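Local coordinates for protein thermophilic dibenzothiophene desulfurization enzyme C (PDB 5XB8) that probably catalyses the FMNH2- and oxygen-dependent oxidation of dibenzothiophene to its sulfoxide and sulfone, as a DszC-family flavin monooxygenase, at residues 165-170 / 188-193; 258-263 / 349-354. One frame throughout, in Å; residues are numbered along the deposited sequence.

Contact 1: 165-170 / 188-193; sequences ADRLLV and LIPSDR
Leu168 and Ile189 form an antiparallel hydrogen-bonded pair at one end of the beta hairpin 167-174/184-190, in the middle domain of the acyl-CoA dehydrogenase fold. Leu168 N donates to Ile189 O at 2.9 Å, and Ile189 N returns a bond to Leu168 O at 3.0 Å. Both are nearly straight. A third bond is made at the type I turn from Pro190 to Arg193. There Ser191 OG gives a short bond of 2.5 Å to Ala165 O and meets that carbonyl almost head-on. With chi1 at 60°, OG stands between the backbone N and the carbonyl carbon, and from there it meets Ala165 O.

Arg167 lays its guanidinium across the Pro190 ring. Its chain bends at chi2 (-74°), and Pro190 CG sits over one guanidinium face, 4.1 Å from Arg167 CZ. In its own plane the guanidinium sends NH1 to Asp166 O at 2.9 Å. A water links Leu188 O to Arg167 NE, the latter bond weak. Replacing Arg167 by an alanine would probably leave the Pro190 ring without the guanidinium lying across it, and Asp166 O without the NH1 donor.

Leu168 and Ile189 share one face of the sheet, Leu169 and Leu188 the other. Leu188 CD2 reaches Arg167 CB at 3.6 Å. Val170 CG2 meets Ile189 CG1 at 4.0 Å.

Strand 124-127 flanks strand 167-174 in parallel, with Gly125 bonded to the backbones of Arg167 and Leu169. Leu169 and Leu188 pack against helix 85-104, and Leu188 also meets Trp113 of helix 107-119. Ile189 lies on Val220 and Val222 of strand 220-222.

Contact 2: 258-263 / 349-354; sequences LYLGIA and TRLVIE
Val352 points at helix 247-276 from helix 331-358, in the C-terminal helical domain of the acyl-CoA dehydrogenase fold. The two short segments run in roughly the same direction, at 31°, with axes 8.9 Å apart. The contact is pure packing, with no hydrogen bond across it.

The two methyls of Val352 divide the work. CG2 lies anti to the backbone N and faces the backbone turn between Tyr259 and Ala263. It comes 3.5 Å from Tyr259 O and 4.1 Å from Ala263 CB. The Ile262 side chain crosses that of Val352 at a slant, its CG2 3.7 Å from Val352 CG2. The other methyl, CG1, rests against Tyr259 CB. Leu260 and Leu351 meet more loosely, through their CD2 methyls.

Tyr259 and Thr349 lie side by side and point the same way. Their polar ends go to other partners: Tyr259 OH bonds to His385 ND1, and the two rings meet with planes about 70° apart. Ala382 of helix 376-385 touches both Ile262 and Val352. Thr349 OG1 is hydrogen-bonded to Lys345 O of its own helix, while it stands 3.6 Å from both Tyr259 CD2 and Tyr259 CE2.

Overall arrangement
Contact 1 belongs to the beta-rich middle domain and contact 2 to the C-terminal helical domain. They come one after the other along the chain and lie on opposite sides of its centre. Their centres are 31 Å apart, and their nearest atoms about 15 Å, so they do not touch. Asn126, Ser128, Tyr93 and Tyr413 bind FMN. Contact 1 is next to two of them: between side chains, Leu169 is about 4 Å from Asn126, and Val170 about 6 Å from Ser128. Contact 2 stands further back. Its Tyr259 side chain is about 9 Å from the side chain of Tyr93 and about 10 Å from that of Tyr413.

Contact 1: 165-170 / 188-193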
ATOM      1  N   ALA A 165       2.919 -41.585   1.922  1.00 17.16           N
ATOM      2  CA  ALA A 165       2.110 -41.530   0.717  1.00 17.77           C
ATOM      3  C   ALA A 165       1.889 -42.949   0.198  1.00 17.45           C
ATOM      4  O   ALA A 165       2.844 -43.714   0.033  1.00 20.88           O
ATOM      5  CB  ALA A 165       2.797 -40.667  -0.339  1.00 17.57           C
ATOM      6  N   ASP A 166       0.633 -43.298  -0.048  1.00 13.17           N
ATOM      7  CA  ASP A 166       0.342 -44.652  -0.504  1.00 15.91           C
ATOM      8  C   ASP A 166       0.719 -44.841  -1.958  1.00 17.97           C
ATOM      9  O   ASP A 166       1.165 -45.928  -2.347  1.00 16.21           O
ATOM     10  CB  ASP A 166      -1.127 -44.944  -0.268  1.00 17.48           C
ATOM     11  CG  ASP A 166      -1.489 -44.763   1.162  1.00 20.46           C
ATOM     12  OD1 ASP A 166      -1.057 -45.634   1.948  1.00 18.09           O
ATOM     13  OD2 ASP A 166      -2.145 -43.749   1.502  1.00 14.18           O
ATOM     14  N   ARG A 167       0.577 -43.787  -2.760  1.00 13.49           N
ATOM     15  CA  ARG A 167       1.090 -43.772  -4.117  1.00 15.93           C
ATOM     16  C   ARG A 167       1.741 -42.418  -4.347  1.00 15.43           C
ATOM     17  O   ARG A 167       1.326 -41.413  -3.758  1.00 15.24           O
ATOM     18  CB  ARG A 167      -0.026 -44.009  -5.150  1.00 15.84           C
ATOM     19  CG  ARG A 167      -0.693 -45.413  -5.106  1.00 19.59           C
ATOM     20  CD  ARG A 167       0.256 -46.447  -5.693  1.00 18.14           C
ATOM     21  NE  ARG A 167      -0.322 -47.780  -5.779  1.00 23.62           N
ATOM     22  CZ  ARG A 167      -0.470 -48.611  -4.752  1.00 27.87           C
ATOM     23  NH1 ARG A 167      -0.085 -48.263  -3.524  1.00 21.36           N
ATOM     24  NH2 ARG A 167      -1.009 -49.801  -4.962  1.00 26.24           N
ATOM     25  N   LEU A 168       2.784 -42.414  -5.171  1.00 13.67           N
ATOM     26  CA  LEU A 168       3.473 -41.198  -5.584  1.00 13.88           C
ATOM     27  C   LEU A 168       3.180 -40.946  -7.053  1.00 15.22           C
ATOM     28  O   LEU A 168       3.287 -41.861  -7.871  1.00 16.14           O
ATOM     29  CB  LEU A 168       4.983 -41.315  -5.389  1.00 14.92           C
ATOM     30  CG  LEU A 168       5.498 -41.336  -3.958  1.00 18.16           C
ATOM     31  CD1 LEU A 168       6.967 -41.583  -4.021  1.00 21.28           C
ATOM     32  CD2 LEU A 168       5.163 -40.021  -3.225  1.00 20.60           C
ATOM     33  N   LEU A 169       2.800 -39.713  -7.370  1.00 14.54           N
ATOM     34  CA  LEU A 169       2.704 -39.252  -8.747  1.00 15.87           C
ATOM     35  C   LEU A 169       4.084 -38.756  -9.143  1.00 18.70           C
ATOM     36  O   LEU A 169       4.591 -37.783  -8.573  1.00 14.59           O
ATOM     37  CB  LEU A 169       1.656 -38.155  -8.871  1.00 13.43           C
ATOM     38  CG  LEU A 169       1.500 -37.510 -10.242  1.00 19.20           C
ATOM     39  CD1 LEU A 169       1.125 -38.553 -11.283  1.00 19.29           C
ATOM     40  CD2 LEU A 169       0.449 -36.430 -10.134  1.00 18.16           C
ATOM     41  N   VAL A 170       4.697 -39.446 -10.096  1.00 15.14           N
ATOM     42  CA  VAL A 170       6.097 -39.261 -10.451  1.00 14.02           C
ATOM     43  C   VAL A 170       6.190 -38.810 -11.902  1.00 18.03           C
ATOM     44  O   VAL A 170       5.483 -39.340 -12.765  1.00 17.84           O
ATOM     45  CB  VAL A 170       6.873 -40.576 -10.237  1.00 18.72           C
ATOM     46  CG1 VAL A 170       8.309 -40.449 -10.700  1.00 23.44           C
ATOM     47  CG2 VAL A 170       6.820 -40.974  -8.757  1.00 21.44           C
ATOM     48  N   LEU A 188       1.983 -43.476 -11.666  1.00 17.09           N
ATOM     49  CA  LEU A 188       1.446 -43.567 -10.312  1.00 16.18           C
ATOM     50  C   LEU A 188       2.006 -44.848  -9.704  1.00 20.41           C
ATOM     51  O   LEU A 188       1.608 -45.947 -10.107  1.00 18.68           O
ATOM     52  CB  LEU A 188      -0.077 -43.594 -10.350  1.00 17.96           C
ATOM     53  CG  LEU A 188      -0.991 -42.868  -9.368  1.00 28.73           C
ATOM     54  CD1 LEU A 188      -2.011 -43.831  -8.828  1.00 17.43           C
ATOM     55  CD2 LEU A 188      -0.286 -42.140  -8.261  1.00 17.88           C
ATOM     56  N   ILE A 189       2.948 -44.728  -8.770  1.00 17.24           N
ATOM     57  CA  ILE A 189       3.645 -45.923  -8.293  1.00 18.07           C
ATOM     58  C   ILE A 189       3.570 -46.052  -6.777  1.00 21.78           C
ATOM     59  O   ILE A 189       3.418 -45.048  -6.059  1.00 19.09           O
ATOM     60  CB  ILE A 189       5.110 -45.946  -8.754  1.00 17.75           C
ATOM     61  CG1 ILE A 189       5.914 -44.828  -8.093  1.00 19.78           C
ATOM     62  CG2 ILE A 189       5.199 -45.873 -10.279  1.00 23.12           C
ATOM     63  CD1 ILE A 189       7.416 -44.956  -8.333  1.00 24.76           C
ATOM     64  N   PRO A 190       3.671 -47.271  -6.249  1.00 25.53           N
ATOM     65  CA  PRO A 190       3.753 -47.436  -4.795  1.00 26.48           C
ATOM     66  C   PRO A 190       4.989 -46.751  -4.247  1.00 18.92           C
ATOM     67  O   PRO A 190       6.066 -46.798  -4.845  1.00 22.03           O
ATOM     68  CB  PRO A 190       3.831 -48.957  -4.605  1.00 31.14           C
ATOM     69  CG  PRO A 190       3.369 -49.545  -5.891  1.00 32.27           C
ATOM     70  CD  PRO A 190       3.725 -48.561  -6.959  1.00 22.43           C
ATOM     71  N   SER A 191       4.827 -46.083  -3.099  1.00 25.12           N
ATOM     72  CA  SER A 191       5.970 -45.397  -2.515  1.00 23.49           C
ATOM     73  C   SER A 191       7.000 -46.385  -1.993  1.00 29.33           C
ATOM     74  O   SER A 191       8.165 -46.010  -1.826  1.00 32.85           O
ATOM     75  CB  SER A 191       5.526 -44.457  -1.390  1.00 25.33           C
ATOM     76  OG  SER A 191       4.867 -45.185  -0.363  1.00 31.40           O
ATOM     77  N   ASP A 192       6.607 -47.636  -1.764  1.00 30.78           N
ATOM     78  CA  ASP A 192       7.532 -48.657  -1.286  1.00 38.44           C
ATOM     79  C   ASP A 192       8.105 -49.512  -2.414  1.00 39.97           C
ATOM     80  O   ASP A 192       8.725 -50.544  -2.138  1.00 40.58           O
ATOM     81  CB  ASP A 192       6.852 -49.544  -0.234  1.00 35.83           C
ATOM     82  CG  ASP A 192       5.654 -50.307  -0.776  1.00 44.31           C
ATOM     83  OD1 ASP A 192       5.146 -49.959  -1.856  1.00 44.04           O
ATOM     84  OD2 ASP A 192       5.203 -51.261  -0.105  1.00 50.28           O
ATOM     85  N   ARG A 193       7.918 -49.102  -3.669  1.00 32.88           N
ATOM     86  CA  ARG A 193       8.578 -49.749  -4.798  1.00 30.47           C
ATOM     87  C   ARG A 193      10.088 -49.678  -4.611  1.00 35.31           C
ATOM     88  O   ARG A 193      10.631 -48.645  -4.211  1.00 31.48           O
ATOM     89  CB  ARG A 193       8.133 -49.066  -6.101  1.00 30.44           C
ATOM     90  CG  ARG A 193       8.924 -49.358  -7.389  1.00 36.13           C
ATOM     91  CD  ARG A 193       8.575 -50.665  -8.082  1.00 27.61           C
ATOM     92  NE  ARG A 193       7.167 -51.041  -8.018  1.00 21.09           N
ATOM     93  CZ  ARG A 193       6.227 -50.671  -8.884  1.00 21.62           C
ATOM     94  NH1 ARG A 193       6.512 -49.874  -9.905  1.00 20.86           N
ATOM     95  NH2 ARG A 193       4.992 -51.110  -8.715  1.00 20.63           N
TER
HETATM   96  O   HOH W   1       0.096 -47.798  -8.784  1.00 28.95           O

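Contact 2: 258-263 / 349-354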
ATOM      1  N   LEU A 258      -5.631 -22.440   0.009  1.00 11.02           N
ATOM      2  CA  LEU A 258      -4.738 -22.518   1.163  1.00 11.70           C
ATOM      3  C   LEU A 258      -4.477 -21.129   1.719  1.00 12.54           C
ATOM      4  O   LEU A 258      -4.538 -20.917   2.930  1.00 11.72           O
ATOM      5  CB  LEU A 258      -3.413 -23.182   0.800  1.00 13.20           C
ATOM      6  CG  LEU A 258      -3.417 -24.612   0.237  1.00 14.41           C
ATOM      7  CD1 LEU A 258      -2.004 -25.033  -0.116  1.00 18.13           C
ATOM      8  CD2 LEU A 258      -4.029 -25.609   1.228  1.00 14.18           C
ATOM      9  N   TYR A 259      -4.222 -20.156   0.839  1.00 12.24           N
ATOM     10  CA  TYR A 259      -3.941 -18.798   1.295  1.00 11.81           C
ATOM     11  C   TYR A 259      -5.159 -18.147   1.932  1.00 13.47           C
ATOM     12  O   TYR A 259      -5.037 -17.469   2.962  1.00 13.30           O
ATOM     13  CB  TYR A 259      -3.426 -17.940   0.136  1.00 12.70           C
ATOM     14  CG  TYR A 259      -2.253 -18.549  -0.573  1.00 11.78           C
ATOM     15  CD1 TYR A 259      -1.468 -19.519   0.030  1.00 11.69           C
ATOM     16  CD2 TYR A 259      -1.940 -18.171  -1.858  1.00 11.97           C
ATOM     17  CE1 TYR A 259      -0.403 -20.102  -0.638  1.00 11.74           C
ATOM     18  CE2 TYR A 259      -0.882 -18.739  -2.538  1.00  9.98           C
ATOM     19  CZ  TYR A 259      -0.123 -19.706  -1.935  1.00 13.64           C
ATOM     20  OH  TYR A 259       0.901 -20.252  -2.660  1.00 13.55           O
ATOM     21  N   LEU A 260      -6.341 -18.308   1.334  1.00  9.95           N
ATOM     22  CA  LEU A 260      -7.543 -17.747   1.948  1.00 11.13           C
ATOM     23  C   LEU A 260      -7.891 -18.450   3.256  1.00 11.96           C
ATOM     24  O   LEU A 260      -8.399 -17.814   4.188  1.00 11.81           O
ATOM     25  CB  LEU A 260      -8.714 -17.828   0.975  1.00 12.05           C
ATOM     26  CG  LEU A 260      -8.537 -17.006  -0.305  1.00 13.87           C
ATOM     27  CD1 LEU A 260      -9.769 -17.175  -1.194  1.00 18.14           C
ATOM     28  CD2 LEU A 260      -8.255 -15.531   0.006  1.00 13.74           C
ATOM     29  N   GLY A 261      -7.628 -19.752   3.342  1.00 11.62           N
ATOM     30  CA  GLY A 261      -7.841 -20.464   4.596  1.00 11.16           C
ATOM     31  C   GLY A 261      -6.923 -19.972   5.704  1.00  9.17           C
ATOM     32  O   GLY A 261      -7.374 -19.677   6.816  1.00 11.82           O
ATOM     33  N   ILE A 262      -5.628 -19.860   5.412  1.00  9.59           N
ATOM     34  CA  ILE A 262      -4.683 -19.294   6.383  1.00  9.80           C
ATOM     35  C   ILE A 262      -5.128 -17.897   6.790  1.00 13.81           C
ATOM     36  O   ILE A 262      -5.148 -17.548   7.979  1.00 12.15           O
ATOM     37  CB  ILE A 262      -3.265 -19.286   5.793  1.00 10.07           C
ATOM     38  CG1 ILE A 262      -2.781 -20.718   5.580  1.00 12.84           C
ATOM     39  CG2 ILE A 262      -2.290 -18.530   6.688  1.00 11.70           C
ATOM     40  CD1 ILE A 262      -1.559 -20.808   4.712  1.00 13.20           C
ATOM     41  N   ALA A 263      -5.492 -17.071   5.804  1.00 12.41           N
ATOM     42  CA  ALA A 263      -5.949 -15.713   6.093  1.00 10.92           C
ATOM     43  C   ALA A 263      -7.124 -15.700   7.062  1.00 11.55           C
ATOM     44  O   ALA A 263      -7.143 -14.922   8.024  1.00 11.85           O
ATOM     45  CB  ALA A 263      -6.326 -15.005   4.798  1.00 10.40           C
ATOM     46  N   THR A 349      -2.580 -13.971  -2.204  1.00  9.25           N
ATOM     47  CA  THR A 349      -1.191 -13.875  -1.757  1.00 13.48           C
ATOM     48  C   THR A 349      -0.948 -12.561  -1.030  1.00 14.69           C
ATOM     49  O   THR A 349      -0.399 -12.541   0.081  1.00 13.15           O
ATOM     50  CB  THR A 349      -0.244 -14.008  -2.957  1.00 12.43           C
ATOM     51  OG1 THR A 349      -0.315 -15.334  -3.473  1.00 12.24           O
ATOM     52  CG2 THR A 349       1.217 -13.708  -2.593  1.00 12.06           C
ATOM     53  N   ARG A 350      -1.328 -11.442  -1.655  1.00 13.45           N
ATOM     54  CA  ARG A 350      -1.089 -10.146  -1.033  1.00 14.39           C
ATOM     55  C   ARG A 350      -1.825 -10.042   0.285  1.00 13.47           C
ATOM     56  O   ARG A 350      -1.281  -9.543   1.280  1.00 13.79           O
ATOM     57  CB  ARG A 350      -1.528  -9.016  -1.959  1.00 17.83           C
ATOM     58  CG  ARG A 350      -0.417  -8.389  -2.769  1.00 37.36           C
ATOM     59  CD  ARG A 350       0.177  -9.351  -3.755  1.00 41.38           C
ATOM     60  NE  ARG A 350       1.074  -8.680  -4.703  1.00 45.19           N
ATOM     61  CZ  ARG A 350       2.404  -8.696  -4.639  1.00 44.36           C
ATOM     62  NH1 ARG A 350       3.104  -8.056  -5.566  1.00 36.00           N
ATOM     63  NH2 ARG A 350       3.040  -9.343  -3.662  1.00 34.85           N
ATOM     64  N   LEU A 351      -3.066 -10.506   0.306  1.00 11.73           N
ATOM     65  CA  LEU A 351      -3.879 -10.409   1.502  1.00 13.37           C
ATOM     66  C   LEU A 351      -3.271 -11.205   2.651  1.00  9.85           C
ATOM     67  O   LEU A 351      -3.111 -10.687   3.764  1.00 11.96           O
ATOM     68  CB  LEU A 351      -5.286 -10.908   1.189  1.00 13.39           C
ATOM     69  CG  LEU A 351      -6.215 -11.024   2.397  1.00 13.67           C
ATOM     70  CD1 LEU A 351      -6.387  -9.678   3.073  1.00 13.14           C
ATOM     71  CD2 LEU A 351      -7.554 -11.581   1.950  1.00 16.10           C
ATOM     72  N   VAL A 352      -2.932 -12.470   2.407  1.00 10.07           N
ATOM     73  CA  VAL A 352      -2.495 -13.309   3.524  1.00 13.42           C
ATOM     74  C   VAL A 352      -1.149 -12.828   4.063  1.00 12.08           C
ATOM     75  O   VAL A 352      -0.910 -12.850   5.277  1.00 10.96           O
ATOM     76  CB  VAL A 352      -2.460 -14.799   3.128  1.00 11.92           C
ATOM     77  CG1 VAL A 352      -1.351 -15.117   2.151  1.00 10.70           C
ATOM     78  CG2 VAL A 352      -2.337 -15.689   4.386  1.00 11.82           C
ATOM     79  N   ILE A 353      -0.255 -12.381   3.185  1.00 10.80           N
ATOM     80  CA  ILE A 353       1.062 -11.948   3.646  1.00 13.28           C
ATOM     81  C   ILE A 353       0.952 -10.674   4.479  1.00 10.11           C
ATOM     82  O   ILE A 353       1.639 -10.523   5.497  1.00 12.64           O
ATOM     83  CB  ILE A 353       2.008 -11.780   2.442  1.00 13.30           C
ATOM     84  CG1 ILE A 353       2.296 -13.145   1.806  1.00 13.89           C
ATOM     85  CG2 ILE A 353       3.299 -11.094   2.845  1.00 14.42           C
ATOM     86  CD1 ILE A 353       3.061 -14.123   2.688  1.00 15.87           C
ATOM     87  N   GLU A 354       0.097  -9.736   4.067  1.00 10.92           N
ATOM     88  CA  GLU A 354      -0.083  -8.513   4.844  1.00 12.64           C
ATOM     89  C   GLU A 354      -0.801  -8.794   6.158  1.00 13.32           C
ATOM     90  O   GLU A 354      -0.362  -8.353   7.226  1.00 11.00           O
ATOM     91  CB  GLU A 354      -0.859  -7.484   4.018  1.00 15.19           C
ATOM     92  CG  GLU A 354      -1.121  -6.146   4.712  1.00 22.33           C
ATOM     93  CD  GLU A 354       0.084  -5.218   4.738  1.00 49.37           C
ATOM     94  OE1 GLU A 354       1.205  -5.690   4.444  1.00 54.53           O
ATOM     95  OE2 GLU A 354      -0.101  -4.011   5.046  1.00 39.96           O
TER